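Local coordinates for predicted ancestral HMA domain of Pik-1 from Oryza spp. (Synthetic construct, PDB 7BNT), which probably binds an effector of the rice blast fungus, as the integrated heavy-metal-associated domain of the immune receptor Pik-1 does, at residues V9-M14 with R43-V48. Numbering follows the deposited sequence. Where two conformers were deposited one is given.
Sequences VIKVPM and RDKIEV
The carbonyl oxygen of Ile10 accepts the amide of Ile46 in a nearly straight bond (Ile46 N to Ile10 O 2.8 Å, 171° at the hydrogen) and is also approached by the CA-H of Lys45. The return bond, Ile10 N to Ile46 O at 2.9 Å, completes the antiparallel hydrogen-bonded pair. Beyond the strand, Val12 N still reaches Asp44 O at 3.0 Å, where Asp44 and Lys45 together face Val39 in a classic beta bulge.

One face is branched and apolar here: Ile10 and Ile46 point to the side covered by the helices 55-65 and 17-28 respectively, and Val12 CG1 presses crosswise on Ile46 CD1, a tight 3.5 Å. The other mixes Val9 with lysine chains, Val9 CG1 lying against the aliphatic base of Lys45, 3.7 Å from its CB.

Asp44 CB backs onto Met14 SD at 3.7 Å. With CG between the backbone N and the carbonyl carbon (chi1 58°), its carboxylate stands towards the two lysine chains: OD1 takes Lys45 NZ on the syn side in a 2.9 Å salt bridge, and a water donates to Asp44 OD2 at 2.6 Å. That water accepts from Lys45 NZ and, in a weak bond, from Lys11 NZ. Lys45, long enough to bend its amine back over the bulge, also salt-bridges an acidic side chain of another protein. With an alanine here, both carboxylates would probably lose this cation, and the Asp44 group would be freer to turn.

In this ferredoxin-like βαββαβ fold, backbone bonds thus join two central strands, while the lysine-bearing face combines an internal ion pair with a salt bridge to another protein, consistent with a role in partner binding.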
# COMPACT_ATOMS: atom_id res chain seq x y z
N VAL B 9 4.19 2.30 5.29
CA VAL B 9 4.23 0.86 4.97
C VAL B 9 4.37 0.10 6.28
O VAL B 9 5.29 0.39 7.06
CB VAL B 9 5.37 0.51 4.01
CG1 VAL B 9 5.35 -0.97 3.70
CG2 VAL B 9 5.27 1.32 2.73
N ILE B 10 3.48 -0.86 6.49
CA ILE B 10 3.45 -1.70 7.70
C ILE B 10 3.51 -3.17 7.28
O ILE B 10 2.71 -3.61 6.46
CB ILE B 10 2.21 -1.40 8.57
CG1 ILE B 10 2.25 0.04 9.09
CG2 ILE B 10 2.13 -2.39 9.72
CD1 ILE B 10 0.94 0.51 9.71
N LYS B 11 4.46 -3.90 7.84
CA LYS B 11 4.55 -5.37 7.65
C LYS B 11 3.48 -6.03 8.52
O LYS B 11 3.34 -5.66 9.71
CB LYS B 11 5.93 -5.90 8.03
CG LYS B 11 6.12 -7.39 7.75
CD LYS B 11 7.59 -7.80 7.78
CE LYS B 11 7.85 -9.28 7.59
NZ LYS B 11 9.30 -9.58 7.63
N VAL B 12 2.70 -6.90 7.91
CA VAL B 12 1.54 -7.51 8.60
C VAL B 12 1.75 -9.00 8.69
O VAL B 12 2.46 -9.58 7.88
CB VAL B 12 0.21 -7.18 7.93
CG1 VAL B 12 -0.07 -5.69 8.03
CG2 VAL B 12 0.16 -7.67 6.49
N PRO B 13 1.03 -9.63 9.64
CA PRO B 13 1.14 -11.06 9.85
C PRO B 13 0.63 -11.82 8.62
O PRO B 13 -0.36 -11.44 7.99
CB PRO B 13 0.26 -11.28 11.09
CG PRO B 13 -0.76 -10.18 10.97
CD PRO B 13 0.07 -9.00 10.56
N MET B 14 1.36 -12.88 8.32
CA MET B 14 1.10 -13.76 7.17
C MET B 14 0.66 -15.13 7.67
O MET B 14 0.89 -16.11 6.96
CB MET B 14 2.37 -13.83 6.33
CG MET B 14 2.73 -12.48 5.75
SD MET B 14 1.58 -11.97 4.45
CE MET B 14 2.25 -12.90 3.07
N ARG B 43 4.46 -9.65 -0.75
CA ARG B 43 3.07 -9.20 -0.55
C ARG B 43 2.69 -9.41 0.92
O ARG B 43 1.56 -9.87 1.23
CB ARG B 43 2.16 -9.92 -1.56
CG ARG B 43 2.55 -9.57 -2.98
CD ARG B 43 1.66 -10.19 -4.03
NE ARG B 43 0.61 -9.22 -4.26
CZ ARG B 43 -0.66 -9.38 -3.96
NH1 ARG B 43 -1.10 -10.52 -3.43
NH2 ARG B 43 -1.52 -8.41 -4.23
N ASP B 44 3.58 -8.98 1.80
CA ASP B 44 3.45 -9.11 3.27
C ASP B 44 3.40 -7.73 3.93
O ASP B 44 3.55 -7.63 5.17
CB ASP B 44 4.62 -9.93 3.82
CG ASP B 44 6.01 -9.41 3.52
OD1 ASP B 44 6.13 -8.48 2.71
OD2 ASP B 44 6.98 -9.96 4.14
N LYS B 45 3.24 -6.68 3.14
CA LYS B 45 3.20 -5.32 3.67
C LYS B 45 2.00 -4.60 3.11
O LYS B 45 1.63 -4.85 1.97
CB LYS B 45 4.50 -4.59 3.33
CG LYS B 45 5.73 -5.24 3.93
CD LYS B 45 6.98 -4.86 3.23
CE LYS B 45 8.16 -5.61 3.77
NZ LYS B 45 8.51 -6.75 2.92
N ILE B 46 1.45 -3.72 3.93
CA ILE B 46 0.34 -2.85 3.52
C ILE B 46 0.90 -1.45 3.41
O ILE B 46 1.48 -0.92 4.37
CB ILE B 46 -0.84 -2.91 4.49
CG1 ILE B 46 -1.37 -4.34 4.66
CG2 ILE B 46 -1.94 -1.95 4.05
CD1 ILE B 46 -2.41 -4.46 5.74
N GLU B 47 0.76 -0.89 2.22
CA GLU B 47 1.07 0.53 1.97
C GLU B 47 -0.22 1.31 2.06
O GLU B 47 -1.19 0.99 1.36
CB GLU B 47 1.68 0.65 0.59
CG GLU B 47 2.26 1.98 0.27
CD GLU B 47 2.98 1.83 -1.08
OE1 GLU B 47 2.33 1.96 -2.13
OE2 GLU B 47 4.19 1.47 -1.09
N VAL B 48 -0.26 2.30 2.94
CA VAL B 48 -1.50 3.09 3.15
C VAL B 48 -1.17 4.56 2.94
O VAL B 48 -0.10 5.03 3.38
CB VAL B 48 -2.15 2.81 4.51
CG1 VAL B 48 -1.20 3.09 5.64
CG2 VAL B 48 -3.44 3.61 4.67
O HOH W 1 9.37 -9.02 4.46